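PDB 5TU0: Lmo2125 protein from Listeria monocytogenes serovar 1/2a, which binds maltose and probably delivers it, as the extracellular solute-binding lipoprotein of a sugar transporter, for uptake across the cell membrane. Local coordinates for residues A61-M66 and N280-K285; W276-Y281 and D286-W291; A51-G56 and Q78-E83. The protein carries 2 engineered substitutions. All blocks are in the same frame, centred on the assembly; numbering follows the deposited sequence.

Interaction 1. Residues A61-M66 and N280-K285; sequences APDVMM and NYSKNK. With TTN (tartronate), chain C.
Asp63 meets Ser282 and Asn284 through one carboxylate oxygen, OD1. The Ser282 hydroxyl donates to it over a short 2.5 Å from OG to OD1. It arrives on the anti side and lies 33° out of the carboxylate plane. The Asn284 amide donates to the same oxygen, with ND2 3.2 Å from OD1 and a nearly straight N-H (171°). This donor also sits above the carboxylate plane, on the same face as the serine. The carboxylate and amide planes are almost perpendicular. A water adds a third bond to OD1 and accepts from Lys283 N. Asp63 OD2 accepts a hydrogen bond from Thr12 N of strand 10-15, which probably helps fix the carboxylate.

Residues 280-285 form the turn between strand 272-278 and helix 285-295; strand 272-278 pairs antiparallel with strand 64-68 in the mixed sheet. Ser282 makes an ST turn, its OG accepting from Asn284 N at 2.9 Å. OG stands anti to the backbone N of Ser282 (chi1 178°) and can serve both Asn284 N and Asp63. Asn284 is the N-cap residue of helix 285-295, but its side chain is turned to Asp63 and does not cap.

Further out, the turn and the start of the helix hold tartronate. Its hydroxyl O3 donates to Lys283 O at 2.6 Å, and Lys285 N donates to its carboxylate O4 at 3.0 Å. The Lys285 side chain, extended beyond CG, runs back alongside the turn. Its NZ gives bonds to both Asn280 O and Asn280 OD1, each 2.9 Å long.

Interaction 2. Residues W276-Y281 and D286-W291; sequences WVVSNY and DVAQKW. With TTN (tartronate), chain C.
Trp276 and Trp291 form an edge-to-face pair. The pyrrole edge of Trp291 is directed at the face of the six-membered ring of Trp276. The planes stand 76° apart, and the Trp276 six-ring and Trp291 five-ring centroids are 4.9 Å from each other. NE1 of Trp291 leads the approach. It lies above the Trp276 face, offset toward the rim, and comes within 3.6 Å of CZ3 of Trp276. Seen from Trp291, CE3 of Trp276 is at the ring edge, in the ring plane. The Trp291 ring reaches the strand because CG is anti to the backbone N (chi1 177°). Its ring also packs edge-to-face with Phe30 of helix 17-34.

This is a beta-alpha unit: strand 272-278 leads through the loop into helix 285-295, which packs back on the sheet. Val64 of the neighbouring strand 64-68 touches both Ala288 and Trp291 beneath the same helix.

About one turn nearer the helix start, Ala288 faces Val278 of the strand. Both valine methyls straddle the alanine methyl, with CG1 3.7 Å and CG2 3.9 Å from Ala288 CB. The backbones come closer here, 6.5 Å between the CA atoms of Val278 and Ala288 against 9.1 Å between those of Trp276 and Trp291, consistent with the small alanine side chain. At the N-terminal end of the helix, Asp286 N donates to the tartronate carboxylate O1 over 3.1 Å.

Interaction 3. Residues A51-G56 and Q78-E83; sequences ALPLDG and QGHLAE
The His80 imidazole lies between Pro53 on one face and the carbonyl oxygen of Gln78 on the other. Pro53 CG makes a CH-pi contact, 3.9 Å from the centroid of the His80 ring and 24° off the ring normal. It is offset toward the rim, on the side of NE2 and CE1. Pro53 CB comes closer to a single ring atom, 3.5 Å from His80 CE1. Gln78 O stands over the ring centre on the opposite face. Gln78 OE1 lies at the ring edge, in plane. Also at the edge, His80 ND1 is hydrogen-bonded to Tyr281 OH of the turn after strand 272-278.

Beside the ring, Leu52 reaches past His80 with CG anti to its backbone N (chi1 -178°). Its CD2 methyl is 3.8 Å from His80 CB and 3.7 Å from His80 O. The same methyl touches Leu81, with Leu52 CD2 4.1 Å from Leu81 CD2.

Helix 45-58 is kinked at this point, where Pro53 has no N-H to give and Leu54 N bonds three residues back, to Ala51 O, in place of the usual bond four residues back. The opposing segment leaves helix 69-77 through a Schellman motif at Gly79, whose phi is positive.

The two segments meet by CH-pi and van der Waals contacts. ND1 is bonded outside them, to Tyr281 OH, which probably fixes the ring rotation that presents a face to Pro53.

The turn 280-285 ties the three contacts together. Interactions 1 and 2 share Asn280 and Tyr281, and their centres lie about 5 Å apart. Strand 64-68 and the residue before it bond to strand 272-278 and the residue after it, Met65 O to Val277 N at 2.8 Å and Asp63 O to Ser279 N at 2.9 Å. Interaction 3 lies about 9 Å from interaction 1 and about 12 Å from interaction 2, centre to centre. It meets the shared turn through Tyr281 OH and His80 ND1, 2.8 Å apart. Tartronate is bound by interactions 1 and 2 together, whereas the side chain of Leu81 of interaction 3 is about 13 Å from it. Maltose occupies a separate pocket that includes Asp70 and Trp241.

Interaction 1. Residues A61-M66 and N280-K285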
loop_
_atom_site.group_PDB
_atom_site.type_symbol
_atom_site.label_atom_id
_atom_site.label_comp_id
_atom_site.label_asym_id
_atom_site.label_seq_id
_atom_site.Cartn_x
_atom_site.Cartn_y
_atom_site.Cartn_z
ATOM N N ALA A 61 14.105 -11.018 -21.223
ATOM C CA ALA A 61 13.413 -10.148 -20.275
ATOM C C ALA A 61 13.612 -8.684 -20.645
ATOM O O ALA A 61 14.654 -8.331 -21.210
ATOM C CB ALA A 61 13.954 -10.374 -18.873
ATOM N N PRO A 62 12.641 -7.821 -20.293
ATOM C CA PRO A 62 12.817 -6.384 -20.534
ATOM C C PRO A 62 13.975 -5.841 -19.691
ATOM O O PRO A 62 14.385 -6.477 -18.710
ATOM C CB PRO A 62 11.480 -5.789 -20.048
ATOM C CG PRO A 62 11.020 -6.746 -19.012
ATOM C CD PRO A 62 11.394 -8.087 -19.547
ATOM N N ASP A 63 14.507 -4.682 -20.073
ATOM C CA ASP A 63 15.586 -4.054 -19.320
ATOM C C ASP A 63 15.102 -3.373 -18.066
ATOM O O ASP A 63 15.773 -3.436 -17.021
ATOM C CB ASP A 63 16.283 -3.011 -20.174
ATOM C CG ASP A 63 16.957 -3.613 -21.369
ATOM O OD1 ASP A 63 17.853 -4.453 -21.165
ATOM O OD2 ASP A 63 16.604 -3.220 -22.502
ATOM N N VAL A 64 13.957 -2.691 -18.154
ATOM C CA VAL A 64 13.382 -2.004 -17.000
ATOM C C VAL A 64 11.885 -2.277 -16.920
ATOM O O VAL A 64 11.223 -2.520 -17.929
ATOM C CB VAL A 64 13.618 -0.479 -17.026
ATOM C CG1 VAL A 64 15.104 -0.152 -16.903
ATOM C CG2 VAL A 64 13.032 0.125 -18.284
ATOM N N MET A 65 11.373 -2.258 -15.696
ATOM C CA MET A 65 9.966 -2.506 -15.431
ATOM C C MET A 65 9.625 -1.900 -14.071
ATOM O O MET A 65 10.464 -1.274 -13.448
ATOM C CB MET A 65 9.710 -4.016 -15.483
ATOM C CG MET A 65 10.384 -4.806 -14.365
ATOM S SD MET A 65 11.165 -6.348 -14.908
ATOM C CE MET A 65 12.665 -5.612 -15.546
ATOM N N MET A 66 8.400 -2.084 -13.615
ATOM C CA MET A 66 8.005 -1.576 -12.322
ATOM C C MET A 66 7.712 -2.737 -11.385
ATOM O O MET A 66 7.518 -3.882 -11.818
ATOM C CB MET A 66 6.776 -0.676 -12.462
ATOM C CG MET A 66 7.007 0.548 -13.346
ATOM S SD MET A 66 5.483 1.475 -13.668
ATOM C CE MET A 66 4.988 1.881 -12.018
ATOM N N ASN A 280 18.553 -7.659 -13.659
ATOM C CA ASN A 280 19.968 -7.964 -13.401
ATOM C C ASN A 280 20.586 -8.683 -14.605
ATOM O O ASN A 280 21.804 -8.804 -14.681
ATOM C CB ASN A 280 20.123 -8.827 -12.147
ATOM C CG ASN A 280 21.510 -8.729 -11.517
ATOM O OD1 ASN A 280 22.259 -7.768 -11.737
ATOM N ND2 ASN A 280 21.832 -9.701 -10.680
ATOM N N TYR A 281 19.744 -9.130 -15.542
ATOM C CA TYR A 281 20.181 -9.826 -16.756
ATOM C C TYR A 281 20.340 -8.867 -17.927
ATOM O O TYR A 281 20.760 -9.274 -19.009
ATOM C CB TYR A 281 19.153 -10.906 -17.131
ATOM C CG TYR A 281 18.756 -11.811 -15.963
ATOM C CD1 TYR A 281 19.471 -12.962 -15.674
ATOM C CD2 TYR A 281 17.650 -11.507 -15.169
ATOM C CE1 TYR A 281 19.119 -13.785 -14.617
ATOM C CE2 TYR A 281 17.279 -12.325 -14.107
ATOM C CZ TYR A 281 18.026 -13.457 -13.830
ATOM O OH TYR A 281 17.666 -14.256 -12.791
ATOM N N SER A 282 20.013 -7.594 -17.716
ATOM C CA SER A 282 20.084 -6.612 -18.778
ATOM C C SER A 282 21.502 -6.401 -19.279
ATOM O O SER A 282 22.474 -6.435 -18.515
ATOM C CB SER A 282 19.502 -5.278 -18.324
ATOM O OG SER A 282 19.622 -4.300 -19.349
ATOM N N LYS A 283 21.595 -6.180 -20.579
ATOM C CA LYS A 283 22.859 -5.920 -21.222
ATOM C C LYS A 283 22.948 -4.406 -21.450
ATOM O O LYS A 283 23.913 -3.926 -22.051
ATOM C CB LYS A 283 22.899 -6.673 -22.571
ATOM C CG LYS A 283 24.160 -7.474 -22.800
ATOM C CD LYS A 283 24.189 -8.666 -21.862
ATOM C CE LYS A 283 25.338 -9.603 -22.184
ATOM N NZ LYS A 283 25.334 -10.782 -21.266
ATOM N N ASN A 284 21.946 -3.663 -20.960
ATOM C CA ASN A 284 21.866 -2.216 -21.143
ATOM C C ASN A 284 21.720 -1.481 -19.807
ATOM O O ASN A 284 20.950 -0.526 -19.703
ATOM C CB ASN A 284 20.647 -1.906 -22.009
ATOM C CG ASN A 284 20.686 -2.604 -23.360
ATOM O OD1 ASN A 284 21.518 -2.294 -24.202
ATOM N ND2 ASN A 284 19.752 -3.512 -23.581
ATOM N N LYS A 285 22.461 -1.921 -18.796
ATOM C CA LYS A 285 22.359 -1.333 -17.457
ATOM C C LYS A 285 22.692 0.170 -17.328
ATOM O O LYS A 285 22.071 0.862 -16.518
ATOM C CB LYS A 285 23.155 -2.153 -16.450
ATOM C CG LYS A 285 22.585 -3.545 -16.250
ATOM C CD LYS A 285 23.264 -4.283 -15.110
ATOM C CE LYS A 285 22.776 -5.713 -15.054
ATOM N NZ LYS A 285 23.452 -6.477 -13.986
HETATM C C1 TTN C . 25.904 -1.880 -19.896
HETATM C C2 TTN C . 26.486 -3.265 -20.043
HETATM C C3 TTN C . 25.769 -4.277 -19.191
HETATM O O1 TTN C . 25.957 -1.336 -18.773
HETATM O O2 TTN C . 25.381 -1.317 -20.887
HETATM O O3 TTN C . 26.430 -3.706 -21.408
HETATM O O4 TTN C . 24.597 -4.046 -18.825
HETATM O O5 TTN C . 26.375 -5.329 -18.886
HETATM O O HOH W 1 19.334 -6.611 -22.414
#

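Interaction 2. Residues W276-Y281 and D286-W291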
loop_
_atom_site.group_PDB
_atom_site.type_symbol
_atom_site.label_atom_id
_atom_site.label_comp_id
_atom_site.label_asym_id
_atom_site.label_seq_id
_atom_site.Cartn_x
_atom_site.Cartn_y
_atom_site.Cartn_z
ATOM N N TRP A 276 10.622 1.828 -10.034
ATOM C CA TRP A 276 11.161 1.348 -11.277
ATOM C C TRP A 276 12.366 0.469 -10.918
ATOM O O TRP A 276 13.154 0.811 -10.025
ATOM C CB TRP A 276 11.592 2.516 -12.170
ATOM C CG TRP A 276 10.472 3.181 -12.857
ATOM C CD1 TRP A 276 9.765 4.262 -12.438
ATOM C CD2 TRP A 276 9.926 2.807 -14.128
ATOM N NE1 TRP A 276 8.813 4.601 -13.388
ATOM C CE2 TRP A 276 8.882 3.706 -14.420
ATOM C CE3 TRP A 276 10.219 1.792 -15.035
ATOM C CZ2 TRP A 276 8.140 3.631 -15.602
ATOM C CZ3 TRP A 276 9.478 1.709 -16.212
ATOM C CH2 TRP A 276 8.449 2.625 -16.476
ATOM N N VAL A 277 12.492 -0.668 -11.598
ATOM C CA VAL A 277 13.573 -1.607 -11.342
ATOM C C VAL A 277 14.267 -1.985 -12.634
ATOM O O VAL A 277 13.688 -1.826 -13.712
ATOM C CB VAL A 277 13.062 -2.864 -10.617
ATOM C CG1 VAL A 277 12.371 -2.462 -9.315
ATOM C CG2 VAL A 277 12.105 -3.690 -11.480
ATOM N N VAL A 278 15.508 -2.466 -12.514
ATOM C CA VAL A 278 16.343 -2.865 -13.664
ATOM C C VAL A 278 16.636 -4.350 -13.588
ATOM O O VAL A 278 17.060 -4.855 -12.549
ATOM C CB VAL A 278 17.681 -2.107 -13.672
ATOM C CG1 VAL A 278 18.576 -2.574 -14.821
ATOM C CG2 VAL A 278 17.438 -0.612 -13.739
ATOM N N SER A 279 16.400 -5.058 -14.686
ATOM C CA SER A 279 16.713 -6.476 -14.765
ATOM C C SER A 279 18.210 -6.705 -14.531
ATOM O O SER A 279 19.041 -6.024 -15.126
ATOM C CB SER A 279 16.339 -7.004 -16.149
ATOM O OG SER A 279 16.809 -8.320 -16.349
ATOM N N ASN A 280 18.553 -7.659 -13.659
ATOM C CA ASN A 280 19.968 -7.964 -13.401
ATOM C C ASN A 280 20.586 -8.683 -14.605
ATOM O O ASN A 280 21.804 -8.804 -14.681
ATOM C CB ASN A 280 20.123 -8.827 -12.147
ATOM C CG ASN A 280 21.510 -8.729 -11.517
ATOM O OD1 ASN A 280 22.259 -7.768 -11.737
ATOM N ND2 ASN A 280 21.832 -9.701 -10.680
ATOM N N TYR A 281 19.744 -9.130 -15.542
ATOM C CA TYR A 281 20.181 -9.826 -16.756
ATOM C C TYR A 281 20.340 -8.867 -17.927
ATOM O O TYR A 281 20.760 -9.274 -19.009
ATOM C CB TYR A 281 19.153 -10.906 -17.131
ATOM C CG TYR A 281 18.756 -11.811 -15.963
ATOM C CD1 TYR A 281 19.471 -12.962 -15.674
ATOM C CD2 TYR A 281 17.650 -11.507 -15.169
ATOM C CE1 TYR A 281 19.119 -13.785 -14.617
ATOM C CE2 TYR A 281 17.279 -12.325 -14.107
ATOM C CZ TYR A 281 18.026 -13.457 -13.830
ATOM O OH TYR A 281 17.666 -14.256 -12.791
ATOM N N ASP A 286 23.658 0.674 -18.105
ATOM C CA ASP A 286 24.002 2.109 -18.046
ATOM C C ASP A 286 22.818 2.927 -18.546
ATOM O O ASP A 286 22.412 3.880 -17.889
ATOM C CB ASP A 286 25.255 2.459 -18.871
ATOM C CG ASP A 286 26.537 1.881 -18.289
ATOM O OD1 ASP A 286 26.586 1.579 -17.074
ATOM O OD2 ASP A 286 27.524 1.761 -19.061
ATOM N N VAL A 287 22.265 2.556 -19.703
ATOM C CA VAL A 287 21.099 3.269 -20.235
ATOM C C VAL A 287 19.888 3.090 -19.309
ATOM O O VAL A 287 19.113 4.032 -19.123
ATOM C CB VAL A 287 20.755 2.865 -21.680
ATOM C CG1 VAL A 287 19.507 3.592 -22.154
ATOM C CG2 VAL A 287 21.916 3.204 -22.607
ATOM N N ALA A 288 19.732 1.889 -18.734
ATOM C CA ALA A 288 18.645 1.621 -17.783
ATOM C C ALA A 288 18.732 2.549 -16.550
ATOM O O ALA A 288 17.700 3.057 -16.057
ATOM C CB ALA A 288 18.685 0.167 -17.326
ATOM N N GLN A 289 19.954 2.761 -16.053
ATOM C CA GLN A 289 20.184 3.660 -14.903
ATOM C C GLN A 289 19.746 5.080 -15.278
ATOM O O GLN A 289 19.080 5.773 -14.490
ATOM C CB GLN A 289 21.655 3.665 -14.478
ATOM C CG GLN A 289 21.971 4.657 -13.361
ATOM C CD GLN A 289 21.324 4.279 -12.042
ATOM O OE1 GLN A 289 21.643 3.236 -11.464
ATOM N NE2 GLN A 289 20.425 5.134 -11.536
ATOM N N LYS A 290 20.113 5.498 -16.491
ATOM C CA LYS A 290 19.722 6.807 -16.984
ATOM C C LYS A 290 18.187 6.892 -17.060
ATOM O O LYS A 290 17.627 7.903 -16.699
ATOM C CB LYS A 290 20.392 7.120 -18.316
ATOM C CG LYS A 290 21.910 7.312 -18.195
ATOM C CD LYS A 290 22.528 7.537 -19.560
ATOM C CE LYS A 290 24.022 7.844 -19.501
ATOM N NZ LYS A 290 24.826 6.693 -19.001
ATOM N N TRP A 291 17.527 5.816 -17.465
ATOM C CA TRP A 291 16.048 5.786 -17.519
ATOM C C TRP A 291 15.426 5.984 -16.142
ATOM O O TRP A 291 14.489 6.750 -15.998
ATOM C CB TRP A 291 15.521 4.488 -18.151
ATOM C CG TRP A 291 14.021 4.422 -18.139
ATOM C CD1 TRP A 291 13.235 3.796 -17.215
ATOM C CD2 TRP A 291 13.133 5.057 -19.057
ATOM N NE1 TRP A 291 11.909 3.984 -17.511
ATOM C CE2 TRP A 291 11.821 4.760 -18.642
ATOM C CE3 TRP A 291 13.319 5.852 -20.193
ATOM C CZ2 TRP A 291 10.697 5.216 -19.337
ATOM C CZ3 TRP A 291 12.198 6.304 -20.887
ATOM C CH2 TRP A 291 10.902 5.985 -20.448
HETATM C C1 TTN C . 25.904 -1.880 -19.896
HETATM C C2 TTN C . 26.486 -3.265 -20.043
HETATM C C3 TTN C . 25.769 -4.277 -19.191
HETATM O O1 TTN C . 25.957 -1.336 -18.773
HETATM O O2 TTN C . 25.381 -1.317 -20.887
HETATM O O3 TTN C . 26.430 -3.706 -21.408
HETATM O O4 TTN C . 24.597 -4.046 -18.825
HETATM O O5 TTN C . 26.375 -5.329 -18.886
#

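Interaction 3. Residues A51-G56 and Q78-E83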
loop_
_atom_site.group_PDB
_atom_site.type_symbol
_atom_site.label_atom_id
_atom_site.label_comp_id
_atom_site.label_asym_id
_atom_site.label_seq_id
_atom_site.Cartn_x
_atom_site.Cartn_y
_atom_site.Cartn_z
ATOM N N ALA A 51 7.764 -14.029 -14.454
ATOM C CA ALA A 51 8.472 -14.639 -15.573
ATOM C C ALA A 51 9.947 -14.261 -15.620
ATOM O O ALA A 51 10.710 -14.872 -16.374
ATOM C CB ALA A 51 7.815 -14.255 -16.895
ATOM N N LEU A 52 10.358 -13.272 -14.820
ATOM C CA LEU A 52 11.749 -12.773 -14.895
ATOM C C LEU A 52 12.818 -13.833 -14.643
ATOM O O LEU A 52 13.807 -13.858 -15.364
ATOM C CB LEU A 52 11.930 -11.553 -13.984
ATOM C CG LEU A 52 13.260 -10.821 -13.914
ATOM C CD1 LEU A 52 13.678 -10.288 -15.279
ATOM C CD2 LEU A 52 13.125 -9.688 -12.905
ATOM N N PRO A 53 12.615 -14.739 -13.657
ATOM C CA PRO A 53 13.639 -15.759 -13.409
ATOM C C PRO A 53 13.923 -16.683 -14.603
ATOM O O PRO A 53 15.002 -17.255 -14.673
ATOM C CB PRO A 53 13.064 -16.567 -12.230
ATOM C CG PRO A 53 12.102 -15.649 -11.576
ATOM C CD PRO A 53 11.501 -14.866 -12.705
ATOM N N LEU A 54 12.953 -16.826 -15.509
ATOM C CA LEU A 54 13.108 -17.652 -16.721
ATOM C C LEU A 54 13.455 -16.791 -17.950
ATOM O O LEU A 54 14.292 -17.186 -18.770
ATOM C CB LEU A 54 11.840 -18.473 -16.976
ATOM C CG LEU A 54 11.449 -19.478 -15.872
ATOM C CD1 LEU A 54 10.076 -20.072 -16.122
ATOM C CD2 LEU A 54 12.467 -20.593 -15.717
ATOM N N ASP A 55 12.832 -15.619 -18.087
ATOM C CA ASP A 55 13.147 -14.728 -19.232
ATOM C C ASP A 55 14.575 -14.166 -19.164
ATOM O O ASP A 55 15.234 -13.960 -20.201
ATOM C CB ASP A 55 12.184 -13.548 -19.272
ATOM C CG ASP A 55 10.763 -13.951 -19.551
ATOM O OD1 ASP A 55 10.518 -15.068 -20.036
ATOM O OD2 ASP A 55 9.879 -13.128 -19.302
ATOM N N GLY A 56 15.031 -13.895 -17.944
ATOM C CA GLY A 56 16.350 -13.316 -17.706
ATOM C C GLY A 56 17.509 -14.100 -18.297
ATOM O O GLY A 56 18.267 -13.566 -19.113
ATOM N N GLN A 78 17.134 -12.307 -4.449
ATOM C CA GLN A 78 17.130 -13.492 -5.304
ATOM C C GLN A 78 18.011 -13.356 -6.544
ATOM O O GLN A 78 18.143 -14.303 -7.290
ATOM C CB GLN A 78 15.708 -13.832 -5.736
ATOM C CG GLN A 78 14.814 -14.328 -4.606
ATOM C CD GLN A 78 13.374 -14.481 -5.054
ATOM O OE1 GLN A 78 13.032 -14.178 -6.199
ATOM N NE2 GLN A 78 12.521 -14.943 -4.155
ATOM N N GLY A 79 18.582 -12.176 -6.773
ATOM C CA GLY A 79 19.478 -11.960 -7.904
ATOM C C GLY A 79 18.832 -11.561 -9.218
ATOM O O GLY A 79 19.515 -11.522 -10.249
ATOM N N HIS A 80 17.541 -11.220 -9.202
ATOM C CA HIS A 80 16.833 -10.864 -10.448
ATOM C C HIS A 80 16.875 -9.371 -10.821
ATOM O O HIS A 80 16.631 -9.012 -11.976
ATOM C CB HIS A 80 15.379 -11.341 -10.367
ATOM C CG HIS A 80 15.239 -12.795 -10.030
ATOM N ND1 HIS A 80 15.827 -13.794 -10.775
ATOM C CD2 HIS A 80 14.550 -13.418 -9.045
ATOM C CE1 HIS A 80 15.522 -14.967 -10.256
ATOM N NE2 HIS A 80 14.744 -14.766 -9.207
ATOM N N LEU A 81 17.151 -8.499 -9.848
ATOM C CA LEU A 81 17.239 -7.053 -10.096
ATOM C C LEU A 81 18.654 -6.537 -9.877
ATOM O O LEU A 81 19.348 -6.983 -8.982
ATOM C CB LEU A 81 16.305 -6.284 -9.158
ATOM C CG LEU A 81 14.831 -6.681 -9.227
ATOM C CD1 LEU A 81 14.034 -5.869 -8.234
ATOM C CD2 LEU A 81 14.292 -6.506 -10.633
ATOM N N ALA A 82 19.057 -5.569 -10.682
ATOM C CA ALA A 82 20.363 -4.941 -10.540
ATOM C C ALA A 82 20.350 -3.917 -9.404
ATOM O O ALA A 82 19.334 -3.282 -9.171
ATOM C CB ALA A 82 20.715 -4.219 -11.836
ATOM N N GLU A 83 21.482 -3.729 -8.735
ATOM C CA GLU A 83 21.614 -2.630 -7.774
ATOM C C GLU A 83 21.658 -1.356 -8.602
ATOM O O GLU A 83 22.306 -1.330 -9.653
ATOM C CB GLU A 83 22.896 -2.724 -6.948
ATOM C CG GLU A 83 22.946 -3.914 -6.031
ATOM C CD GLU A 83 24.238 -3.969 -5.238
ATOM O OE1 GLU A 83 24.679 -2.918 -4.718
ATOM O OE2 GLU A 83 24.803 -5.072 -5.138
#